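Local atomic coordinates of conserved hypothetical exported protein (PDB entry 4JJA), a protein that is of unknown function but may act as an exported exo-beta-N-acetylmuramidase on peptidoglycan. Residues L41-L44 against L45-N48; G301-L304 against D305-I308; E356-K359 against I360-P364. All coordinates share one frame; numbering follows the deposited sequence.

Contact 1: residues L41-L44 against L45-N48; sequences LDIL and LENN
A Schellman motif closes helix 40-46, with N48 as its C-prime residue; N47, one residue earlier, turns back onto I43, while L45 lies beside L41. Both nitrogens of N47 grip the carbonyl oxygen of I43. The side-chain ND2 donates to I43 O over 2.8 Å along a nearly straight line (N-H...O 167°), with the acceptor close to the plane of the amide. The backbone N of N47 reaches I43 O from the opposite face of the carbonyl plane at 3.1 Å, and more bent. With CG of N47 beside its own backbone N (chi1 -76°), the amide runs alongside the I43 side chain, and ND2 passes 3.9 Å from I43 CG2. Asparagine suits this first non-helical position because its short side chain can donate to a carbonyl of the last turn.

The helix belongs to the connection between two adjacent parallel strands, 24-28 and 50-56, of a Rossmann-like sheet. L45 N still donates to L41 O in the regular helical manner, at 3.1 Å. One turn apart, the two leucines lie side by side, CD1 of L41 meeting CD1 of L45 at 3.9 Å, and both also pack on V51 of strand 50-56; their branched, apolar ends fit the face turned to the sheet. D42 instead spends its carboxylate on R62 and on the backbone N of H39. N48 takes the left-handed backbone (phi 69°) of the motif, its N bonding L45 O at 3.0 Å.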
loop_
_atom_site.group_PDB
_atom_site.type_symbol
_atom_site.label_atom_id
_atom_site.label_comp_id
_atom_site.label_asym_id
_atom_site.label_seq_id
_atom_site.Cartn_x
_atom_site.Cartn_y
_atom_site.Cartn_z
ATOM N N LEU A 41 -4.516 16.173 -12.516
ATOM C CA LEU A 41 -4.175 17.594 -12.451
ATOM C C LEU A 41 -4.379 18.268 -13.829
ATOM O O LEU A 41 -4.941 19.339 -13.920
ATOM C CB LEU A 41 -2.723 17.743 -11.977
ATOM C CG LEU A 41 -2.167 19.165 -12.090
ATOM C CD1 LEU A 41 -2.892 20.102 -11.182
ATOM C CD2 LEU A 41 -0.671 19.153 -11.812
ATOM N N ASP A 42 -3.901 17.619 -14.873
ATOM C CA ASP A 42 -3.991 18.171 -16.247
ATOM C C ASP A 42 -5.425 18.188 -16.733
ATOM O O ASP A 42 -5.888 19.174 -17.336
ATOM C CB ASP A 42 -3.148 17.345 -17.196
ATOM C CG ASP A 42 -1.669 17.342 -16.799
ATOM O OD1 ASP A 42 -1.055 18.415 -16.549
ATOM O OD2 ASP A 42 -1.117 16.239 -16.611
ATOM N N ILE A 43 -6.171 17.137 -16.458
ATOM C CA ILE A 43 -7.555 17.047 -16.882
ATOM C C ILE A 43 -8.367 18.165 -16.214
ATOM O O ILE A 43 -9.189 18.851 -16.867
ATOM C CB ILE A 43 -8.134 15.704 -16.525
ATOM C CG1 ILE A 43 -7.463 14.631 -17.398
ATOM C CG2 ILE A 43 -9.641 15.647 -16.704
ATOM C CD1 ILE A 43 -7.578 13.232 -16.843
ATOM N N LEU A 44 -8.134 18.386 -14.930
ATOM C CA LEU A 44 -8.873 19.399 -14.225
ATOM C C LEU A 44 -8.527 20.796 -14.732
ATOM O O LEU A 44 -9.413 21.597 -14.976
ATOM C CB LEU A 44 -8.643 19.315 -12.724
ATOM C CG LEU A 44 -9.170 18.049 -12.065
ATOM C CD1 LEU A 44 -8.871 18.092 -10.554
ATOM C CD2 LEU A 44 -10.661 17.874 -12.291
ATOM N N LEU A 45 -7.247 21.068 -14.935
ATOM C CA LEU A 45 -6.872 22.393 -15.475
ATOM C C LEU A 45 -7.410 22.624 -16.877
ATOM O O LEU A 45 -7.881 23.735 -17.205
ATOM C CB LEU A 45 -5.355 22.567 -15.430
ATOM C CG LEU A 45 -4.698 22.705 -14.043
ATOM C CD1 LEU A 45 -3.171 22.589 -14.147
ATOM C CD2 LEU A 45 -5.169 23.961 -13.334
ATOM N N GLU A 46 -7.413 21.600 -17.700
ATOM C CA GLU A 46 -7.948 21.700 -19.079
ATOM C C GLU A 46 -9.458 21.949 -19.111
ATOM O O GLU A 46 -9.979 22.482 -20.080
ATOM C CB GLU A 46 -7.570 20.469 -19.946
ATOM C CG GLU A 46 -8.510 19.242 -19.954
ATOM C CD GLU A 46 -8.071 18.098 -20.936
ATOM O OE1 GLU A 46 -7.299 18.355 -21.887
ATOM O OE2 GLU A 46 -8.524 16.944 -20.760
ATOM N N ASN A 47 -10.158 21.561 -18.052
ATOM C CA ASN A 47 -11.570 21.786 -17.854
ATOM C C ASN A 47 -11.857 23.034 -17.000
ATOM O O ASN A 47 -12.972 23.187 -16.526
ATOM C CB ASN A 47 -12.239 20.529 -17.318
ATOM C CG ASN A 47 -12.428 19.494 -18.396
ATOM O OD1 ASN A 47 -13.386 19.559 -19.170
ATOM N ND2 ASN A 47 -11.482 18.556 -18.487
ATOM N N ASN A 48 -10.837 23.881 -16.835
ATOM C CA ASN A 48 -10.935 25.207 -16.218
ATOM C C ASN A 48 -11.223 25.165 -14.728
ATOM O O ASN A 48 -11.709 26.139 -14.137
ATOM C CB ASN A 48 -11.930 26.110 -16.972
ATOM C CG ASN A 48 -11.572 26.265 -18.427
ATOM O OD1 ASN A 48 -10.402 26.476 -18.764
ATOM N ND2 ASN A 48 -12.561 26.129 -19.305
#

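Contact 2: residues G301-L304 against D305-I308; sequences GINL and DYLI
N303 and D305 meet in an Asx turn that caps the start of helix 305-314. The side-chain OD1 of N303 accepts from D305 N at 2.9 Å with an N-H...O angle of 158°, the donor standing above the carbonyl plane of the amide. This satisfies an amide that has no preceding turn to bond to, the service for which asparagine is well suited at a helix start. CG of N303 lies anti to its backbone N (chi1 -175°), which brings OD1 within range of D305 N.

The tightly packed part surrounds L304. Its carbonyl oxygen takes the first regular helical bond here, from I308 N at 3.0 Å, and CG1 of I308 presses against the same L304 O at 3.3 Å. I308 also lays CD1 near L304 CB, 4.1 Å away, and CD2 of L304 meets CD2 of L307 at 4.3 Å, apolar branches suited to a buried place.

The looser side is the water-bridged one, where D305 is exposed although N303 itself is buried. N303 ND2 donates to two waters, one of which donates in turn to OD2 of D305, while the other is held by Y306 OH at 2.7 Å. The amide of N303 crosses the Y306 side chain at about a right angle, its ND2 3.6 Å from CZ, with amide and ring planes tilted 44° to each other. A further water joins N303 O to L307 N, satisfying another amide of the first turn.

L304 and I308 pack on A344 of helix 344-350, where L304 also touches I347. I308 meets I338 of helix 333-339 as well, and Y306 rests on I233 of helix 224-233.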
loop_
_atom_site.group_PDB
_atom_site.type_symbol
_atom_site.label_atom_id
_atom_site.label_comp_id
_atom_site.label_asym_id
_atom_site.label_seq_id
_atom_site.Cartn_x
_atom_site.Cartn_y
_atom_site.Cartn_z
ATOM N N GLY A 301 -2.529 -16.809 -0.033
ATOM C CA GLY A 301 -2.528 -15.568 0.767
ATOM C C GLY A 301 -1.181 -15.355 1.408
ATOM O O GLY A 301 -0.149 -15.637 0.812
ATOM N N ILE A 302 -1.150 -14.808 2.620
ATOM C CA ILE A 302 0.138 -14.660 3.309
ATOM C C ILE A 302 0.693 -16.056 3.562
ATOM O O ILE A 302 0.054 -16.872 4.205
ATOM C CB ILE A 302 0.002 -13.882 4.596
ATOM C CG1 ILE A 302 -0.444 -12.441 4.323
ATOM C CG2 ILE A 302 1.316 -13.909 5.421
ATOM C CD1 ILE A 302 -0.807 -11.645 5.582
ATOM N N ASN A 303 1.863 -16.305 3.035
ATOM C CA ASN A 303 2.498 -17.601 3.045
ATOM C C ASN A 303 3.814 -17.486 3.800
ATOM O O ASN A 303 4.783 -16.924 3.249
ATOM C CB ASN A 303 2.725 -18.060 1.620
ATOM C CG ASN A 303 3.275 -19.454 1.555
ATOM O OD1 ASN A 303 3.587 -20.050 2.584
ATOM N ND2 ASN A 303 3.423 -19.990 0.325
ATOM N N LEU A 304 3.853 -18.015 5.029
ATOM C CA LEU A 304 5.048 -18.002 5.864
ATOM C C LEU A 304 6.078 -19.041 5.496
ATOM O O LEU A 304 7.138 -19.085 6.105
ATOM C CB LEU A 304 4.685 -18.104 7.344
ATOM C CG LEU A 304 3.806 -17.037 7.926
ATOM C CD1 LEU A 304 3.413 -17.380 9.350
ATOM C CD2 LEU A 304 4.484 -15.638 7.835
ATOM N N ASP A 305 5.802 -19.867 4.491
ATOM C CA ASP A 305 6.764 -20.891 4.088
ATOM C C ASP A 305 8.134 -20.312 3.807
ATOM O O ASP A 305 9.163 -20.952 4.086
ATOM C CB ASP A 305 6.296 -21.668 2.827
ATOM C CG ASP A 305 5.206 -22.699 3.065
ATOM O OD1 ASP A 305 4.914 -23.033 4.202
ATOM O OD2 ASP A 305 4.662 -23.205 2.043
ATOM N N TYR A 306 8.160 -19.149 3.135
ATOM C CA TYR A 306 9.410 -18.623 2.669
ATOM C C TYR A 306 10.262 -18.143 3.844
ATOM O O TYR A 306 11.467 -18.434 3.938
ATOM C CB TYR A 306 9.149 -17.474 1.670
ATOM C CG TYR A 306 8.116 -17.821 0.614
ATOM C CD1 TYR A 306 8.235 -18.967 -0.140
ATOM C CD2 TYR A 306 7.046 -16.989 0.354
ATOM C CE1 TYR A 306 7.265 -19.309 -1.108
ATOM C CE2 TYR A 306 6.083 -17.315 -0.619
ATOM C CZ TYR A 306 6.200 -18.488 -1.336
ATOM O OH TYR A 306 5.268 -18.761 -2.326
ATOM N N LEU A 307 9.650 -17.385 4.740
ATOM C CA LEU A 307 10.311 -16.905 5.903
ATOM C C LEU A 307 10.878 -18.058 6.780
ATOM O O LEU A 307 12.007 -18.014 7.251
ATOM C CB LEU A 307 9.278 -16.040 6.625
ATOM C CG LEU A 307 9.761 -15.290 7.838
ATOM C CD1 LEU A 307 10.727 -14.174 7.478
ATOM C CD2 LEU A 307 8.602 -14.711 8.584
ATOM N N ILE A 308 10.047 -19.078 6.948
ATOM C CA ILE A 308 10.431 -20.220 7.771
ATOM C C ILE A 308 11.576 -20.978 7.125
ATOM O O ILE A 308 12.531 -21.412 7.789
ATOM C CB ILE A 308 9.182 -21.079 8.058
ATOM C CG1 ILE A 308 8.223 -20.315 8.972
ATOM C CG2 ILE A 308 9.559 -22.497 8.593
ATOM C CD1 ILE A 308 6.869 -20.981 9.182
HETATM O O HOH W 1 7.183 -15.949 3.998
HETATM O O HOH W 2 4.438 -22.567 -0.368
HETATM O O HOH W 3 2.597 -18.258 -1.977
#

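Contact 3: residues E356-K359 against I360-P364; sequences ERFK and IQRKP
I360 N donates to E356 O at 3.2 Å, continuing the regular bonding of helix 352-362. Q361 follows with its N on R357 O at 2.9 Å. Its extended side chain carries OE1 to 3.7 Å from CD1 of F358, the amide standing almost upright to the ring plane (81°), while NE2 hydrogen-bonds E186.

R362 N bonds F358 O at 2.8 Å. CB of R362 lies over one face of the F358 ring; with CG between the backbone N and the carbonyl carbon (chi1 78°), the extended chain then brings CD to 3.9 Å from F358 CE2. Phenylalanine thus offers a flat surface to the stem of the arginine, a residue apolar along its methylenes and charged at its end. On the chain side of the guanidinium, a water at its edge and in its plane accepts from R362 NE at 2.8 Å and donates to K359 O. NH2 of R362 makes a salt bridge with D370, which also receives NZ of K363. K363 begins a 3-10 segment, its N on I360 O at 3.3 Å.

F358, Q361 and R362 all touch M182, so this end of helix 352-362 is seated against helix 176-185, and F358 also packs on I168 and P169 in a neighbouring loop.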
loop_
_atom_site.group_PDB
_atom_site.type_symbol
_atom_site.label_atom_id
_atom_site.label_comp_id
_atom_site.label_asym_id
_atom_site.label_seq_id
_atom_site.Cartn_x
_atom_site.Cartn_y
_atom_site.Cartn_z
ATOM N N GLU A 356 -11.441 -12.916 10.893
ATOM C CA GLU A 356 -12.918 -13.051 10.974
ATOM C C GLU A 356 -13.517 -11.793 11.554
ATOM O O GLU A 356 -14.426 -11.189 10.976
ATOM C CB GLU A 356 -13.306 -14.246 11.861
ATOM C CG GLU A 356 -12.993 -15.571 11.157
ATOM C CD GLU A 356 -13.232 -16.835 11.998
ATOM O OE1 GLU A 356 -13.615 -16.783 13.188
ATOM O OE2 GLU A 356 -12.969 -17.907 11.435
ATOM N N ARG A 357 -12.987 -11.393 12.691
ATOM C CA ARG A 357 -13.490 -10.224 13.387
ATOM C C ARG A 357 -13.309 -8.952 12.592
ATOM O O ARG A 357 -14.222 -8.123 12.573
ATOM C CB ARG A 357 -12.804 -10.027 14.738
ATOM C CG ARG A 357 -13.226 -11.076 15.831
ATOM C CD ARG A 357 -12.582 -10.827 17.219
ATOM N NE ARG A 357 -11.144 -11.050 17.321
ATOM C CZ ARG A 357 -10.557 -12.188 17.709
ATOM N NH1 ARG A 357 -11.299 -13.233 18.060
ATOM N NH2 ARG A 357 -9.225 -12.266 17.744
ATOM N N PHE A 358 -12.187 -8.822 11.908
ATOM C CA PHE A 358 -12.016 -7.614 11.087
ATOM C C PHE A 358 -12.996 -7.558 9.923
ATOM O O PHE A 358 -13.465 -6.486 9.562
ATOM C CB PHE A 358 -10.574 -7.506 10.591
ATOM C CG PHE A 358 -10.311 -6.174 9.947
ATOM C CD1 PHE A 358 -10.148 -5.055 10.725
ATOM C CD2 PHE A 358 -10.233 -6.015 8.578
ATOM C CE1 PHE A 358 -9.927 -3.786 10.121
ATOM C CE2 PHE A 358 -10.036 -4.779 7.984
ATOM C CZ PHE A 358 -9.857 -3.683 8.783
ATOM N N LYS A 359 -13.302 -8.720 9.332
ATOM C CA LYS A 359 -14.263 -8.752 8.234
ATOM C C LYS A 359 -15.626 -8.273 8.687
ATOM O O LYS A 359 -16.355 -7.628 7.948
ATOM C CB LYS A 359 -14.348 -10.149 7.637
ATOM C CG LYS A 359 -13.134 -10.499 6.806
ATOM C CD LYS A 359 -13.319 -11.924 6.252
ATOM C CE LYS A 359 -12.211 -12.454 5.395
ATOM N NZ LYS A 359 -12.454 -13.884 4.916
ATOM N N ILE A 360 -15.983 -8.561 9.935
ATOM C CA ILE A 360 -17.228 -8.031 10.534
ATOM C C ILE A 360 -17.120 -6.542 10.789
ATOM O O ILE A 360 -18.014 -5.753 10.451
ATOM C CB ILE A 360 -17.585 -8.762 11.842
ATOM C CG1 ILE A 360 -18.112 -10.144 11.479
ATOM C CG2 ILE A 360 -18.618 -7.942 12.671
ATOM C CD1 ILE A 360 -17.909 -11.209 12.558
ATOM N N GLN A 361 -16.012 -6.142 11.366
ATOM C CA GLN A 361 -15.814 -4.744 11.757
ATOM C C GLN A 361 -15.847 -3.835 10.538
ATOM O O GLN A 361 -16.329 -2.701 10.616
ATOM C CB GLN A 361 -14.482 -4.563 12.522
ATOM C CG GLN A 361 -14.285 -3.241 13.226
ATOM C CD GLN A 361 -12.898 -2.993 13.747
ATOM O OE1 GLN A 361 -11.986 -3.807 13.621
ATOM N NE2 GLN A 361 -12.741 -1.853 14.396
ATOM N N ARG A 362 -15.257 -4.277 9.427
ATOM C CA ARG A 362 -15.139 -3.406 8.253
ATOM C C ARG A 362 -16.406 -3.332 7.438
ATOM O O ARG A 362 -16.538 -2.460 6.593
ATOM C CB ARG A 362 -13.994 -3.892 7.358
ATOM C CG ARG A 362 -14.304 -5.078 6.490
ATOM C CD ARG A 362 -13.094 -5.521 5.650
ATOM N NE ARG A 362 -13.538 -6.468 4.669
ATOM C CZ ARG A 362 -13.020 -6.617 3.455
ATOM N NH1 ARG A 362 -11.881 -6.039 3.121
ATOM N NH2 ARG A 362 -13.622 -7.372 2.576
ATOM N N LYS A 363 -17.319 -4.286 7.635
ATOM C CA LYS A 363 -18.456 -4.425 6.728
ATOM C C LYS A 363 -19.264 -3.142 6.495
ATOM O O LYS A 363 -19.617 -2.891 5.347
ATOM C CB LYS A 363 -19.375 -5.570 7.216
ATOM C CG LYS A 363 -20.426 -5.969 6.211
ATOM C CD LYS A 363 -19.821 -6.901 5.193
ATOM C CE LYS A 363 -20.859 -7.791 4.384
ATOM N NZ LYS A 363 -20.321 -9.166 4.163
ATOM N N PRO A 364 -19.536 -2.338 7.524
ATOM C CA PRO A 364 -20.326 -1.112 7.253
ATOM C C PRO A 364 -19.677 -0.078 6.370
ATOM O O PRO A 364 -20.363 0.831 5.897
ATOM C CB PRO A 364 -20.520 -0.490 8.659
ATOM C CG PRO A 364 -20.227 -1.606 9.664
ATOM C CD PRO A 364 -19.231 -2.510 8.958
HETATM O O HOH W 4 -15.881 -7.951 5.198
#

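How the contacts relate
Contacts 1, 2 and 3 follow one another along the chain. Contact 2 runs from a loop into the start of helix 305-314, whereas contacts 1 and 3 lie toward the C-terminal ends of their helices. Contact 1 belongs to the N-terminal NamZ region, beside the six-stranded parallel beta-sheet; contacts 2 and 3 both lie in the C-terminal region. Centres of contacts 1 and 2 are 45 Å apart, on opposite sides of the chain's centre, and those of contacts 1 and 3 are 38 Å apart. Contacts 2 and 3 are closer, nearest atoms about 11 Å apart without touching. Helix 344-350, bordering contact 2, precedes helix 352-362, so contact 3 sits where the C-terminal region packs on helix 176-185 of the N-terminal one.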